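Local coordinates for protein hypoxanthine-guanine phosphoribosyltransferase (Thermus thermophilus, PDB 3ACD) that probably catalyses the magnesium-dependent transfer of a phosphoribosyl group between diphosphate and hypoxanthine or guanine, giving IMP or GMP in purine salvage, at residues 10-15 and 152-157; 105-110 and 137-142. All coordinates share one frame; numbering follows the deposited sequence.

Both contacts hold loops that grip the same IMP, one at each end of the nucleotide. In interaction 1 the 152-157 segment reads the hypoxanthine ring, with V156 N and O bonded to its O6 and N1, while 10-15 packs behind it. In interaction 2 the 105-110 segment wraps the 5'-phosphate, and 137-142 braces that loop from behind. The centres of the two contacts lie about 17 Å apart, yet they touch where D153 OD1 comes 3.6 Å from R137 CG. Both segments of interaction 2 fall between those of interaction 1 in sequence. K134 also joins the two sites, since its NZ bonds to A154 O and to IMP.

Interaction 1: residues 10-15 and 152-157; sequences GPVQIS and EDAYVY. With IMP (inosinic acid), chain B.
The purine-binding loop of the phosphoribosyltransferase, residues 152-157, is backed here by the N-terminal segment 10-15, with P11 and V12 packed against E152, A154 and V156. The contact between the protein segments is mostly apolar and modest, burying 219 Å². V12 straddles it with its two methyls. CG1, anti to the backbone N (chi1 178°), meets V156 CG1 at 3.9 Å, while CG2 reaches the CG of E152 and the CB of A154. The P11 ring lies against the same alanine, its CG 3.8 Å from A154 CB, and the E152 side chain crosses the proline at a slant, OE2 3.3 Å from P11 CB.

On the ligand side, the backbone of V156 makes a two-point match to the base: its N donates to IMP O6 at 3.0 Å, and IMP N1 donates to its O at 2.6 Å. These bonds recognise the 6-oxo edge of hypoxanthine, and guanine has the same O6 and N1-H. The Y155 ring covers the base, with IMP N1 3.4 Å above its plane and offset toward the rim; its OH, 3.4 Å from IMP C2, is hydrogen-bonded to D162 O. A serine in place of Y155 would probably leave that side of the purine without its aromatic cover and the D162 carbonyl without its phenol partner.

Within 10-15, Q13 NE2 ties back to G10 O. The segment leads into helix 16-33, capped by S15 OG on A18 N, and its backbone bonds to S175 and I173. Strand 156-157 pairs antiparallel with 174-175, and V156 also touches L132 of strand 132-133.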
loop_
_atom_site.group_PDB
_atom_site.type_symbol
_atom_site.label_atom_id
_atom_site.label_comp_id
_atom_site.label_asym_id
_atom_site.label_seq_id
_atom_site.Cartn_x
_atom_site.Cartn_y
_atom_site.Cartn_z
ATOM N N GLY A 10 -18.401 -13.399 11.860
ATOM C CA GLY A 10 -17.766 -14.641 11.454
ATOM C C GLY A 10 -16.888 -15.234 12.545
ATOM O O GLY A 10 -16.679 -14.606 13.582
ATOM N N PRO A 11 -16.341 -16.441 12.331
ATOM C CA PRO A 11 -15.481 -17.127 13.299
ATOM C C PRO A 11 -14.059 -16.586 13.452
ATOM O O PRO A 11 -13.419 -16.808 14.478
ATOM C CB PRO A 11 -15.493 -18.565 12.795
ATOM C CG PRO A 11 -15.530 -18.374 11.315
ATOM C CD PRO A 11 -16.582 -17.296 11.154
ATOM N N VAL A 12 -13.563 -15.886 12.435
ATOM C CA VAL A 12 -12.209 -15.339 12.483
ATOM C C VAL A 12 -12.196 -13.853 12.830
ATOM O O VAL A 12 -12.853 -13.044 12.175
ATOM C CB VAL A 12 -11.487 -15.547 11.133
ATOM C CG1 VAL A 12 -10.091 -14.935 11.180
ATOM C CG2 VAL A 12 -11.404 -17.037 10.827
ATOM N N GLN A 13 -11.442 -13.509 13.870
ATOM C CA GLN A 13 -11.321 -12.134 14.332
ATOM C C GLN A 13 -9.885 -11.909 14.808
ATOM O O GLN A 13 -9.409 -12.606 15.707
ATOM C CB GLN A 13 -12.280 -11.882 15.504
ATOM C CG GLN A 13 -13.744 -12.265 15.262
ATOM C CD GLN A 13 -14.443 -11.373 14.250
ATOM O OE1 GLN A 13 -14.080 -10.209 14.072
ATOM N NE2 GLN A 13 -15.470 -11.911 13.598
ATOM N N ILE A 14 -9.192 -10.947 14.204
ATOM C CA ILE A 14 -7.814 -10.653 14.592
ATOM C C ILE A 14 -7.669 -9.142 14.746
ATOM O O ILE A 14 -7.837 -8.391 13.782
ATOM C CB ILE A 14 -6.808 -11.165 13.533
ATOM C CG1 ILE A 14 -7.159 -12.600 13.130
ATOM C CG2 ILE A 14 -5.401 -11.137 14.105
ATOM C CD1 ILE A 14 -6.240 -13.190 12.068
ATOM N N SER A 15 -7.353 -8.702 15.961
ATOM C CA SER A 15 -7.232 -7.277 16.254
ATOM C C SER A 15 -6.063 -6.574 15.584
ATOM O O SER A 15 -5.079 -7.199 15.192
ATOM C CB SER A 15 -7.127 -7.052 17.762
ATOM O OG SER A 15 -5.872 -7.489 18.257
ATOM N N GLU A 152 -8.948 -20.980 10.145
ATOM C CA GLU A 152 -9.930 -21.951 9.694
ATOM C C GLU A 152 -10.566 -21.412 8.417
ATOM O O GLU A 152 -10.379 -20.244 8.062
ATOM C CB GLU A 152 -11.013 -22.154 10.758
ATOM C CG GLU A 152 -11.807 -20.897 11.080
ATOM C CD GLU A 152 -12.943 -21.152 12.056
ATOM O OE1 GLU A 152 -13.876 -21.906 11.702
ATOM O OE2 GLU A 152 -12.902 -20.601 13.176
ATOM N N ASP A 153 -11.323 -22.265 7.739
ATOM C CA ASP A 153 -11.991 -21.889 6.502
ATOM C C ASP A 153 -13.120 -20.891 6.757
ATOM O O ASP A 153 -14.144 -21.231 7.349
ATOM C CB ASP A 153 -12.533 -23.147 5.818
ATOM C CG ASP A 153 -13.273 -22.846 4.532
ATOM O OD1 ASP A 153 -13.065 -21.761 3.951
ATOM O OD2 ASP A 153 -14.056 -23.713 4.090
ATOM N N ALA A 154 -12.917 -19.655 6.312
ATOM C CA ALA A 154 -13.907 -18.596 6.469
ATOM C C ALA A 154 -13.553 -17.438 5.542
ATOM O O ALA A 154 -12.386 -17.264 5.186
ATOM C CB ALA A 154 -13.930 -18.111 7.918
ATOM N N TYR A 155 -14.551 -16.661 5.130
ATOM C CA TYR A 155 -14.267 -15.520 4.268
ATOM C C TYR A 155 -13.925 -14.350 5.174
ATOM O O TYR A 155 -14.777 -13.864 5.923
ATOM C CB TYR A 155 -15.463 -15.131 3.401
ATOM C CG TYR A 155 -15.085 -14.069 2.388
ATOM C CD1 TYR A 155 -14.441 -14.416 1.203
ATOM C CD2 TYR A 155 -15.278 -12.713 2.659
ATOM C CE1 TYR A 155 -13.990 -13.449 0.315
ATOM C CE2 TYR A 155 -14.827 -11.730 1.775
ATOM C CZ TYR A 155 -14.181 -12.108 0.606
ATOM O OH TYR A 155 -13.691 -11.157 -0.262
ATOM N N VAL A 156 -12.679 -13.900 5.103
ATOM C CA VAL A 156 -12.223 -12.794 5.927
ATOM C C VAL A 156 -12.108 -11.500 5.127
ATOM O O VAL A 156 -12.069 -11.510 3.896
ATOM C CB VAL A 156 -10.846 -13.107 6.563
ATOM C CG1 VAL A 156 -10.947 -14.348 7.446
ATOM C CG2 VAL A 156 -9.799 -13.321 5.472
ATOM N N TYR A 157 -12.061 -10.380 5.836
ATOM C CA TYR A 157 -11.920 -9.088 5.185
ATOM C C TYR A 157 -11.367 -8.074 6.176
ATOM O O TYR A 157 -11.293 -8.344 7.376
ATOM C CB TYR A 157 -13.261 -8.631 4.587
ATOM C CG TYR A 157 -14.389 -8.457 5.577
ATOM C CD1 TYR A 157 -14.661 -7.211 6.142
ATOM C CD2 TYR A 157 -15.196 -9.537 5.941
ATOM C CE1 TYR A 157 -15.714 -7.044 7.044
ATOM C CE2 TYR A 157 -16.247 -9.381 6.844
ATOM C CZ TYR A 157 -16.500 -8.133 7.390
ATOM O OH TYR A 157 -17.535 -7.979 8.287
HETATM P P IMP B . -6.222 -18.536 -3.999
HETATM O O1P IMP B . -7.370 -19.462 -3.898
HETATM O O2P IMP B . -5.642 -18.572 -5.493
HETATM O O3P IMP B . -5.080 -18.985 -2.954
HETATM O "O5'" IMP B . -6.739 -17.047 -3.627
HETATM C "C5'" IMP B . -6.135 -15.926 -4.268
HETATM C "C4'" IMP B . -6.798 -14.615 -3.836
HETATM O "O4'" IMP B . -8.176 -14.843 -3.412
HETATM C "C3'" IMP B . -6.121 -14.058 -2.563
HETATM O "O3'" IMP B . -4.915 -13.356 -2.867
HETATM C "C2'" IMP B . -7.218 -13.110 -2.050
HETATM O "O2'" IMP B . -7.150 -11.836 -2.698
HETATM C "C1'" IMP B . -8.516 -13.845 -2.426
HETATM N N9 IMP B . -9.096 -14.465 -1.211
HETATM C C8 IMP B . -9.075 -15.795 -0.858
HETATM N N7 IMP B . -9.682 -15.967 0.286
HETATM C C5 IMP B . -10.117 -14.771 0.737
HETATM C C6 IMP B . -10.831 -14.325 1.897
HETATM O O6 IMP B . -11.175 -15.114 2.761
HETATM N N1 IMP B . -11.109 -12.985 2.017
HETATM C C2 IMP B . -10.720 -12.087 1.047
HETATM N N3 IMP B . -10.068 -12.483 -0.025
HETATM C C4 IMP B . -9.747 -13.793 -0.220
#

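Interaction 2: residues 105-110 and 137-142; sequences VDTGLT and RRQVEV. With IMP (inosinic acid), chain B.
D106 and R137 meet through a side-on salt bridge that ties the phosphate loop 105-110, the PRPP-motif loop of this family, to 137-142. R137 NE reaches OD1 and NH2 reaches OD2, both at 2.9 Å and both on the syn side, with the carboxylate and guanidinium planes only 22° apart. The two nearly straight bonds leave the carboxylate little freedom to turn.

The tight part lies deeper. R138 brings NE (2.8 Å) and NH2 onto the single oxygen D106 O, both from the same face of the carbonyl plane. V105 CG1 sits over the centre of that guanidinium, and S133 OG bonds to NH2. T107 O takes Q139 N at 2.8 Å on an in-plane lone pair, plus a weak bond from V140 N. A CB on G108 would run into R138 CD and V140 O, and at phi 92° it would also press on the carbonyl oxygen of T107.

The loop so braced presents the backbone N atoms of D106, T107, G108 and T110 to IMP phosphate oxygens. With OG1 between its backbone N and carbonyl carbon (chi1 68°), T107 donates to O1P at 2.7 Å while accepting from L109 N, an ST turn. T110 OG1 grips O2P at the start of the helix.

Toward solvent the fit relaxes: exposed Q139 lies alongside T107, its OE1 3.5 Å from T107 CB, and L109 CD2 only brushes V140 CG1 at 4.0 Å. Strand 104-105, its V105 backbone-bonded to L132 and K134, runs into helix 109-119, whose L111 and S112 pack on V142; 137-142 leads to strand 146-150.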
loop_
_atom_site.group_PDB
_atom_site.type_symbol
_atom_site.label_atom_id
_atom_site.label_comp_id
_atom_site.label_asym_id
_atom_site.label_seq_id
_atom_site.Cartn_x
_atom_site.Cartn_y
_atom_site.Cartn_z
ATOM N N VAL A 105 -3.565 -16.897 1.431
ATOM C CA VAL A 105 -3.447 -18.048 0.548
ATOM C C VAL A 105 -4.648 -18.939 0.845
ATOM O O VAL A 105 -4.821 -19.421 1.969
ATOM C CB VAL A 105 -2.125 -18.819 0.794
ATOM C CG1 VAL A 105 -2.008 -19.996 -0.185
ATOM C CG2 VAL A 105 -0.937 -17.871 0.620
ATOM N N ASP A 106 -5.490 -19.125 -0.167
ATOM C CA ASP A 106 -6.698 -19.928 -0.038
ATOM C C ASP A 106 -6.449 -21.286 -0.682
ATOM O O ASP A 106 -5.903 -22.178 -0.033
ATOM C CB ASP A 106 -7.863 -19.193 -0.709
ATOM C CG ASP A 106 -9.199 -19.889 -0.515
ATOM O OD1 ASP A 106 -9.313 -20.763 0.368
ATOM O OD2 ASP A 106 -10.149 -19.540 -1.247
ATOM N N THR A 107 -6.827 -21.447 -1.948
ATOM C CA THR A 107 -6.595 -22.720 -2.631
ATOM C C THR A 107 -5.120 -22.829 -3.015
ATOM O O THR A 107 -4.592 -23.931 -3.182
ATOM C CB THR A 107 -7.439 -22.858 -3.925
ATOM O OG1 THR A 107 -6.979 -21.920 -4.908
ATOM C CG2 THR A 107 -8.912 -22.611 -3.632
ATOM N N GLY A 108 -4.463 -21.679 -3.154
ATOM C CA GLY A 108 -3.058 -21.657 -3.517
ATOM C C GLY A 108 -2.805 -21.562 -5.015
ATOM O O GLY A 108 -1.664 -21.426 -5.449
ATOM N N LEU A 109 -3.867 -21.635 -5.809
ATOM C CA LEU A 109 -3.735 -21.568 -7.262
ATOM C C LEU A 109 -3.045 -20.292 -7.748
ATOM O O LEU A 109 -2.119 -20.350 -8.558
ATOM C CB LEU A 109 -5.114 -21.691 -7.919
ATOM C CG LEU A 109 -5.835 -23.023 -7.674
ATOM C CD1 LEU A 109 -7.241 -22.970 -8.253
ATOM C CD2 LEU A 109 -5.036 -24.157 -8.301
ATOM N N THR A 110 -3.489 -19.142 -7.254
ATOM C CA THR A 110 -2.895 -17.877 -7.676
ATOM C C THR A 110 -1.409 -17.797 -7.351
ATOM O O THR A 110 -0.596 -17.459 -8.211
ATOM C CB THR A 110 -3.608 -16.677 -7.034
ATOM O OG1 THR A 110 -4.996 -16.709 -7.383
ATOM C CG2 THR A 110 -3.009 -15.374 -7.542
ATOM N N ARG A 137 -8.284 -25.426 2.687
ATOM C CA ARG A 137 -8.769 -25.129 1.340
ATOM C C ARG A 137 -7.706 -25.360 0.263
ATOM O O ARG A 137 -7.997 -25.279 -0.931
ATOM C CB ARG A 137 -9.233 -23.669 1.275
ATOM C CG ARG A 137 -10.514 -23.376 2.034
ATOM C CD ARG A 137 -11.714 -23.454 1.104
ATOM N NE ARG A 137 -11.631 -22.431 0.064
ATOM C CZ ARG A 137 -12.459 -22.342 -0.971
ATOM N NH1 ARG A 137 -13.444 -23.219 -1.113
ATOM N NH2 ARG A 137 -12.297 -21.378 -1.870
ATOM N N ARG A 138 -6.485 -25.663 0.689
ATOM C CA ARG A 138 -5.360 -25.860 -0.221
ATOM C C ARG A 138 -5.567 -26.945 -1.282
ATOM O O ARG A 138 -5.828 -28.108 -0.962
ATOM C CB ARG A 138 -4.097 -26.157 0.600
ATOM C CG ARG A 138 -2.770 -25.854 -0.093
ATOM C CD ARG A 138 -2.726 -24.422 -0.637
ATOM N NE ARG A 138 -3.386 -23.465 0.248
ATOM C CZ ARG A 138 -2.911 -23.061 1.423
ATOM N NH1 ARG A 138 -1.751 -23.518 1.873
ATOM N NH2 ARG A 138 -3.620 -22.216 2.162
ATOM N N GLN A 139 -5.448 -26.549 -2.549
ATOM C CA GLN A 139 -5.604 -27.474 -3.669
ATOM C C GLN A 139 -4.253 -27.757 -4.319
ATOM O O GLN A 139 -4.065 -28.785 -4.969
ATOM C CB GLN A 139 -6.572 -26.903 -4.704
ATOM C CG GLN A 139 -7.965 -26.654 -4.155
ATOM C CD GLN A 139 -8.961 -26.301 -5.237
ATOM O OE1 GLN A 139 -8.742 -25.380 -6.023
ATOM N NE2 GLN A 139 -10.070 -27.031 -5.281
ATOM N N VAL A 140 -3.319 -26.828 -4.153
ATOM C CA VAL A 140 -1.974 -26.986 -4.688
ATOM C C VAL A 140 -1.010 -26.539 -3.599
ATOM O O VAL A 140 -1.191 -25.485 -2.989
ATOM C CB VAL A 140 -1.760 -26.144 -5.971
ATOM C CG1 VAL A 140 -2.070 -24.685 -5.708
ATOM C CG2 VAL A 140 -0.330 -26.309 -6.463
ATOM N N GLU A 141 0.007 -27.350 -3.340
ATOM C CA GLU A 141 0.962 -27.025 -2.296
ATOM C C GLU A 141 1.904 -25.898 -2.699
ATOM O O GLU A 141 2.662 -26.015 -3.658
ATOM C CB GLU A 141 1.764 -28.271 -1.913
ATOM C CG GLU A 141 2.610 -28.114 -0.655
ATOM C CD GLU A 141 1.820 -27.562 0.522
ATOM O OE1 GLU A 141 0.692 -28.038 0.770
ATOM O OE2 GLU A 141 2.333 -26.654 1.205
ATOM N N VAL A 142 1.833 -24.797 -1.960
ATOM C CA VAL A 142 2.686 -23.647 -2.205
ATOM C C VAL A 142 3.360 -23.286 -0.886
ATOM O O VAL A 142 2.778 -23.445 0.187
ATOM C CB VAL A 142 1.881 -22.433 -2.723
ATOM C CG1 VAL A 142 1.346 -22.724 -4.117
ATOM C CG2 VAL A 142 0.734 -22.120 -1.779
HETATM P P IMP B . -6.222 -18.536 -3.999
HETATM O O1P IMP B . -7.370 -19.462 -3.898
HETATM O O2P IMP B . -5.642 -18.572 -5.493
HETATM O O3P IMP B . -5.080 -18.985 -2.954
HETATM O "O5'" IMP B . -6.739 -17.047 -3.627
HETATM C "C5'" IMP B . -6.135 -15.926 -4.268
HETATM C "C4'" IMP B . -6.798 -14.615 -3.836
HETATM O "O4'" IMP B . -8.176 -14.843 -3.412
HETATM C "C3'" IMP B . -6.121 -14.058 -2.563
HETATM O "O3'" IMP B . -4.915 -13.356 -2.867
HETATM C "C2'" IMP B . -7.218 -13.110 -2.050
HETATM O "O2'" IMP B . -7.150 -11.836 -2.698
HETATM C "C1'" IMP B . -8.516 -13.845 -2.426
HETATM N N9 IMP B . -9.096 -14.465 -1.211
HETATM C C8 IMP B . -9.075 -15.795 -0.858
HETATM N N7 IMP B . -9.682 -15.967 0.286
HETATM C C5 IMP B . -10.117 -14.771 0.737
HETATM C C6 IMP B . -10.831 -14.325 1.897
HETATM O O6 IMP B . -11.175 -15.114 2.761
HETATM N N1 IMP B . -11.109 -12.985 2.017
HETATM C C2 IMP B . -10.720 -12.087 1.047
HETATM N N3 IMP B . -10.068 -12.483 -0.025
HETATM C C4 IMP B . -9.747 -13.793 -0.220
#